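Local coordinates for oxidoreductase, short chain dehydrogenase/reductase family protein (Bifidobacterium adolescentis L2-32, PDB 6OW4), which acts as an NADH-dependent 20beta-hydroxysteroid dehydrogenase of the short-chain dehydrogenase/reductase family, probably interconverting a hydroxyl and a ketone on the steroid side chain, at residues E165-E169 with H170-G174; Q15-D18 with E19-L23; M208-S211 with R212-A216. All blocks are in the same frame, centred on the assembly; numbering follows the deposited sequence.

Interaction 1 of 3, residues E165-E169 with H170-G174; sequences EIMRE and HGHGG
The imidazole of H170 carries the methyl CG2 of I166 over the centre of one face, a CH-pi contact with CG2 4.0 Å from the ring centroid and 10° off the normal; the backbone carbon of E169 lies at the ring edge. The two side chains run side by side, and a chi1 of -71° sets CG1 of I166 beside the backbone N and so puts CG2 anti to it, against the ring. One face of the H172 ring lies over M167 O. H172 ND1 donates to G173 O at 2.9 Å, in the carbonyl plane, which steadies the ring's rotation. After a last regular helical bond, H170 N to I166 O at 2.7 Å, helix 142-170 ends in a Schellman motif: G171 takes positive phi (73°), H172 N reaches M167 O at 3.1 Å, and G171 N bonds R168 O weakly. Beyond the turn the extended side chain of M167 brings SD and CE each 3.9 Å from G174 CA, where strand 174-179 begins. With an alanine at H170, the I166 methyl would probably lose the ring beside it, and T121 OG1 would be left with H172 NE2 but without the H170 ND1 bond. E169 OE1 salt-bridges K112.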
ATOM      1  N   GLU F 165     -16.884 -18.010  14.742  1.00 33.45           N
ATOM      2  CA  GLU F 165     -17.971 -18.259  15.730  1.00 34.01           C
ATOM      3  C   GLU F 165     -17.720 -19.605  16.422  1.00 34.48           C
ATOM      4  O   GLU F 165     -17.716 -19.633  17.668  1.00 35.93           O
ATOM      5  CB  GLU F 165     -19.347 -18.236  15.058  1.00 35.10           C
ATOM      6  CG  GLU F 165     -19.968 -16.850  14.994  1.00 35.11           C
ATOM      7  CD  GLU F 165     -21.270 -16.757  14.213  1.00 34.66           C
ATOM      8  OE1 GLU F 165     -21.722 -17.791  13.683  1.00 34.21           O
ATOM      9  OE2 GLU F 165     -21.832 -15.646  14.137  1.00 34.25           O
ATOM     10  N   ILE F 166     -17.517 -20.669  15.638  1.00 33.78           N
ATOM     11  CA  ILE F 166     -17.250 -22.056  16.127  1.00 34.86           C
ATOM     12  C   ILE F 166     -16.013 -22.036  17.033  1.00 35.33           C
ATOM     13  O   ILE F 166     -16.073 -22.633  18.125  1.00 36.64           O
ATOM     14  CB  ILE F 166     -17.081 -23.038  14.947  1.00 35.60           C
ATOM     15  CG1 ILE F 166     -18.410 -23.293  14.230  1.00 35.92           C
ATOM     16  CG2 ILE F 166     -16.441 -24.342  15.407  1.00 36.07           C
ATOM     17  CD1 ILE F 166     -18.263 -23.806  12.813  1.00 35.68           C
ATOM     18  N   MET F 167     -14.940 -21.376  16.583  1.00 34.78           N
ATOM     19  CA  MET F 167     -13.616 -21.334  17.259  1.00 34.12           C
ATOM     20  C   MET F 167     -13.776 -20.793  18.683  1.00 32.85           C
ATOM     21  O   MET F 167     -13.317 -21.468  19.625  1.00 31.99           O
ATOM     22  CB  MET F 167     -12.639 -20.447  16.484  1.00 33.86           C
ATOM     23  CG  MET F 167     -12.144 -21.083  15.202  1.00 34.25           C
ATOM     24  SD  MET F 167     -11.285 -19.907  14.135  1.00 33.82           S
ATOM     25  CE  MET F 167     -11.001 -20.919  12.684  1.00 33.34           C
ATOM     26  N   ARG F 168     -14.398 -19.620  18.825  1.00 32.82           N
ATOM     27  CA  ARG F 168     -14.610 -18.941  20.132  1.00 34.65           C
ATOM     28  C   ARG F 168     -15.573 -19.772  20.988  1.00 36.02           C
ATOM     29  O   ARG F 168     -15.284 -19.955  22.188  1.00 37.15           O
ATOM     30  CB  ARG F 168     -15.134 -17.520  19.910  1.00 34.36           C
ATOM     31  CG  ARG F 168     -14.119 -16.590  19.261  1.00 34.40           C
ATOM     32  CD  ARG F 168     -14.692 -15.204  19.062  1.00 35.06           C
ATOM     33  NE  ARG F 168     -15.708 -15.185  18.020  1.00 34.82           N
ATOM     34  CZ  ARG F 168     -16.571 -14.194  17.817  1.00 35.13           C
ATOM     35  NH1 ARG F 168     -16.558 -13.122  18.593  1.00 36.14           N
ATOM     36  NH2 ARG F 168     -17.452 -14.282  16.836  1.00 35.30           N
ATOM     37  N   GLU F 169     -16.658 -20.268  20.385  1.00 37.71           N
ATOM     38  CA  GLU F 169     -17.686 -21.115  21.053  1.00 38.64           C
ATOM     39  C   GLU F 169     -17.040 -22.404  21.573  1.00 40.05           C
ATOM     40  O   GLU F 169     -17.483 -22.890  22.633  1.00 42.06           O
ATOM     41  CB  GLU F 169     -18.837 -21.424  20.094  1.00 39.68           C
ATOM     42  CG  GLU F 169     -19.791 -20.257  19.909  1.00 40.24           C
ATOM     43  CD  GLU F 169     -20.751 -20.386  18.739  1.00 40.21           C
ATOM     44  OE1 GLU F 169     -20.880 -21.504  18.202  1.00 42.06           O
ATOM     45  OE2 GLU F 169     -21.365 -19.368  18.363  1.00 39.55           O
ATOM     46  N   HIS F 170     -16.042 -22.934  20.857  1.00 38.48           N
ATOM     47  CA  HIS F 170     -15.285 -24.162  21.226  1.00 39.23           C
ATOM     48  C   HIS F 170     -14.089 -23.801  22.116  1.00 38.05           C
ATOM     49  O   HIS F 170     -13.488 -24.730  22.690  1.00 38.77           O
ATOM     50  CB  HIS F 170     -14.875 -24.937  19.967  1.00 39.50           C
ATOM     51  CG  HIS F 170     -16.007 -25.686  19.347  1.00 40.22           C
ATOM     52  ND1 HIS F 170     -15.809 -26.758  18.500  1.00 40.43           N
ATOM     53  CD2 HIS F 170     -17.343 -25.543  19.475  1.00 39.88           C
ATOM     54  CE1 HIS F 170     -16.976 -27.230  18.115  1.00 40.45           C
ATOM     55  NE2 HIS F 170     -17.933 -26.504  18.703  1.00 40.89           N
ATOM     56  N   GLY F 171     -13.757 -22.508  22.214  1.00 37.18           N
ATOM     57  CA  GLY F 171     -12.761 -21.966  23.158  1.00 36.08           C
ATOM     58  C   GLY F 171     -11.340 -22.322  22.759  1.00 35.39           C
ATOM     59  O   GLY F 171     -10.609 -22.861  23.607  1.00 35.01           O
ATOM     60  N   HIS F 172     -10.961 -22.024  21.514  1.00 34.79           N
ATOM     61  CA  HIS F 172      -9.595 -22.242  20.963  1.00 34.86           C
ATOM     62  C   HIS F 172      -9.357 -21.316  19.764  1.00 33.81           C
ATOM     63  O   HIS F 172     -10.329 -20.687  19.291  1.00 34.17           O
ATOM     64  CB  HIS F 172      -9.381 -23.723  20.616  1.00 36.23           C
ATOM     65  CG  HIS F 172     -10.324 -24.266  19.594  1.00 37.34           C
ATOM     66  ND1 HIS F 172     -10.134 -24.082  18.237  1.00 38.10           N
ATOM     67  CD2 HIS F 172     -11.449 -25.004  19.720  1.00 38.70           C
ATOM     68  CE1 HIS F 172     -11.106 -24.673  17.573  1.00 38.45           C
ATOM     69  NE2 HIS F 172     -11.926 -25.246  18.461  1.00 38.85           N
ATOM     70  N   GLY F 173      -8.106 -21.245  19.303  1.00 32.34           N
ATOM     71  CA  GLY F 173      -7.666 -20.381  18.189  1.00 31.11           C
ATOM     72  C   GLY F 173      -7.916 -21.026  16.837  1.00 30.00           C
ATOM     73  O   GLY F 173      -8.620 -22.055  16.794  1.00 31.30           O
ATOM     74  N   GLY F 174      -7.357 -20.448  15.770  1.00 27.57           N
ATOM     75  CA  GLY F 174      -7.504 -20.959  14.394  1.00 26.00           C
ATOM     76  C   GLY F 174      -6.925 -20.017  13.355  1.00 24.65           C
ATOM     77  O   GLY F 174      -6.382 -18.968  13.743  1.00 23.99           O
TER

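Interaction 2 of 3, residues Q15-D18 with E19-L23; sequences QIFD and ERYPL
The last turn of the N-terminal helix 12-20, where the chain leaves helical geometry at Y21, sets F17 beside Y21 and I16 beside R20, each pair one turn apart. The F17 and Y21 rings approach through CD1 of F17 and CE2 of Y21, 4.2 Å apart, in an oblique apolar contact. In Y21 a chi1 of -54° puts CG beside the backbone N, and the ring thereby leans back over the helix end, its CD2 3.4 Å from F17 O. CB of R20 lies 4.0 Å above the plane of the same ring, over its centre. I16 and R20 point the same way: the methyl CG2 of I16 rests against the guanidinium end of the arginine, 3.4 Å from R20 NE, approaching obliquely. The chain of R20 is extended from CG to NE, which carries the charged group alongside the isoleucine, while its CG stays 3.3 Å from I16 O.

Backbone bonds hold the turn. R20 N donates to I16 O at 2.9 Å and nearly straight (162°), and Y21 N to F17 O at 2.8 Å with more bend (140°). E19 N reaches Q15 O at 3.2 Å, with a weak second bond to I16 O.

Y21 and F17 are buried in the assembly, where the third subunit packs on them: W234 of that subunit stacks on Y21 and meets F17 at a slant, and Y21 OH bonds H247 and F259 of that subunit. The arrangement is that of an N-terminal helical arm, lying far from the centre of its own chain, whose i to i+4 aromatic pair docks on a neighbouring subunit of the tetramer.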
ATOM      1  N   GLN F  15      14.750 -12.578  32.734  1.00 36.75           N
ATOM      2  CA  GLN F  15      14.497 -14.038  32.878  1.00 35.82           C
ATOM      3  C   GLN F  15      13.098 -14.379  32.350  1.00 34.43           C
ATOM      4  O   GLN F  15      12.935 -15.479  31.787  1.00 35.19           O
ATOM      5  CB  GLN F  15      14.628 -14.467  34.340  1.00 37.35           C
ATOM      6  CG  GLN F  15      16.048 -14.362  34.875  1.00 38.78           C
ATOM      7  CD  GLN F  15      16.100 -14.491  36.378  1.00 40.68           C
ATOM      8  OE1 GLN F  15      16.726 -13.689  37.066  1.00 43.20           O
ATOM      9  NE2 GLN F  15      15.427 -15.504  36.898  1.00 40.23           N
ATOM     10  N   ILE F  16      12.127 -13.479  32.538  1.00 32.93           N
ATOM     11  CA  ILE F  16      10.730 -13.639  32.037  1.00 32.63           C
ATOM     12  C   ILE F  16      10.760 -13.637  30.502  1.00 31.59           C
ATOM     13  O   ILE F  16      10.148 -14.544  29.907  1.00 31.20           O
ATOM     14  CB  ILE F  16       9.803 -12.546  32.610  1.00 32.18           C
ATOM     15  CG1 ILE F  16       9.539 -12.766  34.102  1.00 32.26           C
ATOM     16  CG2 ILE F  16       8.503 -12.460  31.823  1.00 31.94           C
ATOM     17  CD1 ILE F  16       9.130 -11.516  34.845  1.00 32.87           C
ATOM     18  N   PHE F  17      11.453 -12.665  29.896  1.00 31.10           N
ATOM     19  CA  PHE F  17      11.574 -12.508  28.421  1.00 30.90           C
ATOM     20  C   PHE F  17      12.258 -13.740  27.819  1.00 30.44           C
ATOM     21  O   PHE F  17      11.796 -14.238  26.773  1.00 29.94           O
ATOM     22  CB  PHE F  17      12.364 -11.248  28.051  1.00 30.87           C
ATOM     23  CG  PHE F  17      11.688  -9.935  28.364  1.00 31.46           C
ATOM     24  CD1 PHE F  17      10.323  -9.763  28.177  1.00 31.85           C
ATOM     25  CD2 PHE F  17      12.429  -8.852  28.815  1.00 32.08           C
ATOM     26  CE1 PHE F  17       9.716  -8.550  28.461  1.00 32.49           C
ATOM     27  CE2 PHE F  17      11.820  -7.639  29.095  1.00 32.27           C
ATOM     28  CZ  PHE F  17      10.465  -7.489  28.917  1.00 32.56           C
ATOM     29  N   ASP F  18      13.328 -14.211  28.465  1.00 31.15           N
ATOM     30  CA  ASP F  18      14.175 -15.334  27.984  1.00 31.87           C
ATOM     31  C   ASP F  18      13.366 -16.637  28.008  1.00 31.98           C
ATOM     32  O   ASP F  18      13.655 -17.517  27.175  1.00 31.16           O
ATOM     33  CB  ASP F  18      15.465 -15.434  28.802  1.00 33.34           C
ATOM     34  CG  ASP F  18      16.345 -14.195  28.709  1.00 34.52           C
ATOM     35  OD1 ASP F  18      16.147 -13.395  27.767  1.00 34.62           O
ATOM     36  OD2 ASP F  18      17.214 -14.033  29.586  1.00 36.26           O
ATOM     37  N   GLU F  19      12.394 -16.750  28.921  1.00 32.90           N
ATOM     38  CA  GLU F  19      11.477 -17.917  29.045  1.00 34.02           C
ATOM     39  C   GLU F  19      10.355 -17.789  28.004  1.00 32.37           C
ATOM     40  O   GLU F  19      10.073 -18.794  27.322  1.00 32.30           O
ATOM     41  CB  GLU F  19      10.933 -18.014  30.475  1.00 35.86           C
ATOM     42  CG  GLU F  19       9.845 -19.063  30.668  1.00 38.54           C
ATOM     43  CD  GLU F  19      10.167 -20.461  30.162  1.00 40.15           C
ATOM     44  OE1 GLU F  19      11.343 -20.872  30.246  1.00 40.25           O
ATOM     45  OE2 GLU F  19       9.235 -21.140  29.680  1.00 42.87           O
ATOM     46  N   ARG F  20       9.750 -16.601  27.889  1.00 31.36           N
ATOM     47  CA  ARG F  20       8.637 -16.298  26.946  1.00 30.65           C
ATOM     48  C   ARG F  20       9.099 -16.470  25.495  1.00 29.54           C
ATOM     49  O   ARG F  20       8.285 -16.941  24.676  1.00 29.09           O
ATOM     50  CB  ARG F  20       8.128 -14.866  27.132  1.00 30.71           C
ATOM     51  CG  ARG F  20       7.241 -14.662  28.350  1.00 31.11           C
ATOM     52  CD  ARG F  20       6.506 -13.339  28.256  1.00 30.83           C
ATOM     53  NE  ARG F  20       6.000 -12.860  29.534  1.00 31.35           N
ATOM     54  CZ  ARG F  20       5.376 -11.698  29.711  1.00 31.11           C
ATOM     55  NH1 ARG F  20       5.174 -10.881  28.689  1.00 31.15           N
ATOM     56  NH2 ARG F  20       4.957 -11.355  30.916  1.00 31.52           N
ATOM     57  N   TYR F  21      10.344 -16.084  25.193  1.00 28.41           N
ATOM     58  CA  TYR F  21      10.900 -15.983  23.817  1.00 27.46           C
ATOM     59  C   TYR F  21      12.191 -16.793  23.699  1.00 28.20           C
ATOM     60  O   TYR F  21      13.280 -16.235  23.827  1.00 28.08           O
ATOM     61  CB  TYR F  21      11.169 -14.518  23.462  1.00 26.29           C
ATOM     62  CG  TYR F  21       9.998 -13.582  23.631  1.00 25.20           C
ATOM     63  CD1 TYR F  21       8.785 -13.822  23.003  1.00 24.66           C
ATOM     64  CD2 TYR F  21      10.112 -12.432  24.398  1.00 24.62           C
ATOM     65  CE1 TYR F  21       7.713 -12.955  23.144  1.00 24.32           C
ATOM     66  CE2 TYR F  21       9.052 -11.556  24.550  1.00 24.51           C
ATOM     67  CZ  TYR F  21       7.845 -11.818  23.923  1.00 24.29           C
ATOM     68  OH  TYR F  21       6.801 -10.952  24.068  1.00 23.98           O
ATOM     69  N   PRO F  22      12.125 -18.122  23.445  1.00 28.57           N
ATOM     70  CA  PRO F  22      13.328 -18.915  23.187  1.00 28.59           C
ATOM     71  C   PRO F  22      13.968 -18.548  21.837  1.00 28.19           C
ATOM     72  O   PRO F  22      13.245 -18.415  20.863  1.00 28.79           O
ATOM     73  CB  PRO F  22      12.827 -20.367  23.214  1.00 28.83           C
ATOM     74  CG  PRO F  22      11.364 -20.262  22.842  1.00 29.08           C
ATOM     75  CD  PRO F  22      10.901 -18.938  23.413  1.00 29.02           C
ATOM     76  N   LEU F  23      15.298 -18.407  21.823  1.00 27.53           N
ATOM     77  CA  LEU F  23      16.092 -17.833  20.700  1.00 27.07           C
ATOM     78  C   LEU F  23      16.450 -18.910  19.670  1.00 26.78           C
ATOM     79  O   LEU F  23      16.565 -18.555  18.480  1.00 26.18           O
ATOM     80  CB  LEU F  23      17.364 -17.187  21.264  1.00 26.97           C
ATOM     81  CG  LEU F  23      17.296 -15.684  21.533  1.00 26.99           C
ATOM     82  CD1 LEU F  23      15.998 -15.292  22.222  1.00 27.08           C
ATOM     83  CD2 LEU F  23      18.491 -15.237  22.361  1.00 27.21           C
TER

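Interaction 3 of 3, residues M208-S211 with R212-A216; sequences MEHS and RYLAA
M208 meets the following turn through its backbone, its O accepting from R212 N at 3.1 Å. E209 does so through its side chain: OE1 is 3.1 Å from R212 NE in a salt bridge and bent hydrogen bond (141°). The oxygen is met on its syn side, somewhat out of the carboxylate plane, yet lies in the guanidinium plane, and the two flat groups are turned 62° against each other. A bend in its chain curls the glutamate back over the helix. E209 O also receives Y213 N. With CG anti to the backbone N (chi1 170°), the H210 ring comes to lie against L214, which sits across one face: CG of L214 is 4.2 Å from the ring centroid in a CH-pi contact, and its CD1 is 3.4 Å from H210 NE2. H210 O takes L214 N at 3.1 Å. S211 O accepts A215 N at 3.0 Å, while OG turns to S225 OG on strand 223-230.

N198 of the second subunit bonds H210 ND1. R212 NH2 reaches backbone carbonyls of H185 of the second subunit and S292 of the third. With E209 at NE, the arginine is therefore gripped by both its own helix and two neighbours, and the nearby carboxylate probably offsets its charge at this largely buried junction of subunits.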
ATOM      1  N   MET F 208     -10.371  -8.195   1.613  1.00 21.61           N
ATOM      2  CA  MET F 208      -9.008  -7.922   2.146  1.00 22.50           C
ATOM      3  C   MET F 208      -9.102  -7.129   3.455  1.00 21.80           C
ATOM      4  O   MET F 208      -8.540  -7.596   4.462  1.00 22.81           O
ATOM      5  CB  MET F 208      -8.153  -7.150   1.135  1.00 24.37           C
ATOM      6  CG  MET F 208      -7.490  -8.040   0.096  1.00 25.63           C
ATOM      7  SD  MET F 208      -6.356  -7.129  -0.989  1.00 28.70           S
ATOM      8  CE  MET F 208      -5.120  -6.616   0.203  1.00 28.88           C
ATOM      9  N   GLU F 209      -9.787  -5.981   3.443  1.00 20.92           N
ATOM     10  CA  GLU F 209      -9.895  -5.068   4.615  1.00 20.36           C
ATOM     11  C   GLU F 209     -10.808  -5.690   5.682  1.00 19.59           C
ATOM     12  O   GLU F 209     -10.672  -5.310   6.863  1.00 19.17           O
ATOM     13  CB  GLU F 209     -10.393  -3.688   4.179  1.00 20.41           C
ATOM     14  CG  GLU F 209     -10.346  -2.641   5.280  1.00 21.21           C
ATOM     15  CD  GLU F 209      -9.001  -2.474   5.969  1.00 21.61           C
ATOM     16  OE1 GLU F 209      -7.968  -2.611   5.289  1.00 22.22           O
ATOM     17  OE2 GLU F 209      -8.988  -2.214   7.191  1.00 22.54           O
ATOM     18  N   HIS F 210     -11.698  -6.609   5.290  1.00 19.21           N
ATOM     19  CA  HIS F 210     -12.537  -7.416   6.220  1.00 19.25           C
ATOM     20  C   HIS F 210     -11.630  -8.364   7.016  1.00 18.64           C
ATOM     21  O   HIS F 210     -11.730  -8.374   8.257  1.00 17.93           O
ATOM     22  CB  HIS F 210     -13.649  -8.153   5.456  1.00 19.44           C
ATOM     23  CG  HIS F 210     -14.377  -9.171   6.271  1.00 19.86           C
ATOM     24  ND1 HIS F 210     -15.059  -8.844   7.427  1.00 19.80           N
ATOM     25  CD2 HIS F 210     -14.541 -10.501   6.101  1.00 20.02           C
ATOM     26  CE1 HIS F 210     -15.610  -9.927   7.934  1.00 19.90           C
ATOM     27  NE2 HIS F 210     -15.307 -10.959   7.139  1.00 19.87           N
ATOM     28  N   SER F 211     -10.773  -9.119   6.320  1.00 18.56           N
ATOM     29  CA  SER F 211      -9.779 -10.055   6.912  1.00 18.42           C
ATOM     30  C   SER F 211      -8.874  -9.291   7.886  1.00 18.10           C
ATOM     31  O   SER F 211      -8.639  -9.800   8.996  1.00 18.04           O
ATOM     32  CB  SER F 211      -8.978 -10.753   5.837  1.00 18.41           C
ATOM     33  OG  SER F 211      -8.032 -11.648   6.407  1.00 18.49           O
ATOM     34  N   ARG F 212      -8.409  -8.107   7.478  1.00 18.36           N
ATOM     35  CA  ARG F 212      -7.532  -7.215   8.283  1.00 18.73           C
ATOM     36  C   ARG F 212      -8.235  -6.849   9.595  1.00 19.31           C
ATOM     37  O   ARG F 212      -7.558  -6.861  10.642  1.00 18.80           O
ATOM     38  CB  ARG F 212      -7.133  -5.972   7.477  1.00 18.91           C
ATOM     39  CG  ARG F 212      -5.930  -6.205   6.575  1.00 19.15           C
ATOM     40  CD  ARG F 212      -5.646  -5.091   5.585  1.00 19.72           C
ATOM     41  NE  ARG F 212      -5.297  -3.814   6.195  1.00 20.49           N
ATOM     42  CZ  ARG F 212      -4.134  -3.525   6.782  1.00 20.73           C
ATOM     43  NH1 ARG F 212      -3.177  -4.433   6.884  1.00 20.85           N
ATOM     44  NH2 ARG F 212      -3.940  -2.319   7.286  1.00 21.39           N
ATOM     45  N   TYR F 213      -9.538  -6.550   9.557  1.00 19.89           N
ATOM     46  CA  TYR F 213     -10.311  -6.172  10.768  1.00 20.89           C
ATOM     47  C   TYR F 213     -10.403  -7.371  11.718  1.00 21.33           C
ATOM     48  O   TYR F 213     -10.157  -7.186  12.926  1.00 23.04           O
ATOM     49  CB  TYR F 213     -11.724  -5.665  10.460  1.00 21.58           C
ATOM     50  CG  TYR F 213     -12.495  -5.383  11.723  1.00 22.42           C
ATOM     51  CD1 TYR F 213     -12.381  -4.164  12.373  1.00 22.40           C
ATOM     52  CD2 TYR F 213     -13.258  -6.371  12.326  1.00 22.97           C
ATOM     53  CE1 TYR F 213     -13.046  -3.917  13.562  1.00 23.03           C
ATOM     54  CE2 TYR F 213     -13.929  -6.140  13.517  1.00 23.39           C
ATOM     55  CZ  TYR F 213     -13.822  -4.908  14.137  1.00 23.66           C
ATOM     56  OH  TYR F 213     -14.477  -4.678  15.311  1.00 25.47           O
ATOM     57  N   LEU F 214     -10.769  -8.548  11.197  1.00 20.62           N
ATOM     58  CA  LEU F 214     -10.958  -9.785  12.003  1.00 20.69           C
ATOM     59  C   LEU F 214      -9.639 -10.144  12.697  1.00 20.72           C
ATOM     60  O   LEU F 214      -9.690 -10.543  13.876  1.00 21.40           O
ATOM     61  CB  LEU F 214     -11.449 -10.925  11.103  1.00 20.52           C
ATOM     62  CG  LEU F 214     -12.861 -10.776  10.536  1.00 20.31           C
ATOM     63  CD1 LEU F 214     -13.226 -11.983   9.688  1.00 20.30           C
ATOM     64  CD2 LEU F 214     -13.890 -10.578  11.639  1.00 20.52           C
ATOM     65  N   ALA F 215      -8.508  -9.984  12.001  1.00 20.61           N
ATOM     66  CA  ALA F 215      -7.140 -10.213  12.528  1.00 20.29           C
ATOM     67  C   ALA F 215      -6.921  -9.371  13.792  1.00 20.05           C
ATOM     68  O   ALA F 215      -6.443  -9.927  14.798  1.00 19.34           O
ATOM     69  CB  ALA F 215      -6.113  -9.895  11.469  1.00 19.84           C
ATOM     70  N   ALA F 216      -7.276  -8.084  13.741  1.00 20.87           N
ATOM     71  CA  ALA F 216      -7.164  -7.120  14.862  1.00 21.71           C
ATOM     72  C   ALA F 216      -8.137  -7.496  15.987  1.00 21.73           C
ATOM     73  O   ALA F 216      -7.735  -7.437  17.165  1.00 21.36           O
ATOM     74  CB  ALA F 216      -7.431  -5.719  14.366  1.00 22.19           C
TER

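Overall arrangement
Interactions 1 and 3 belong to the Rossmann-type core, at the end of helix 142-170 and within helix 198-217; about 17 Å separates their centres and about 7 Å their nearest atoms. Strand 223-230 links them, since M167 and R168 touch it from one and M208, S211, L214 and A215 from the other. Interaction 2 lies apart on the N-terminal arm, its centre about 28 Å from that of interaction 1 and about 30 Å from that of interaction 3. All three meet other subunits: 1 and 3 the second, 2 and 3 the third. Nearest the cofactor is interaction 3, where the M208 side chain is about 11 Å from bound NAD and about 6 Å from that of NAD-binding K204.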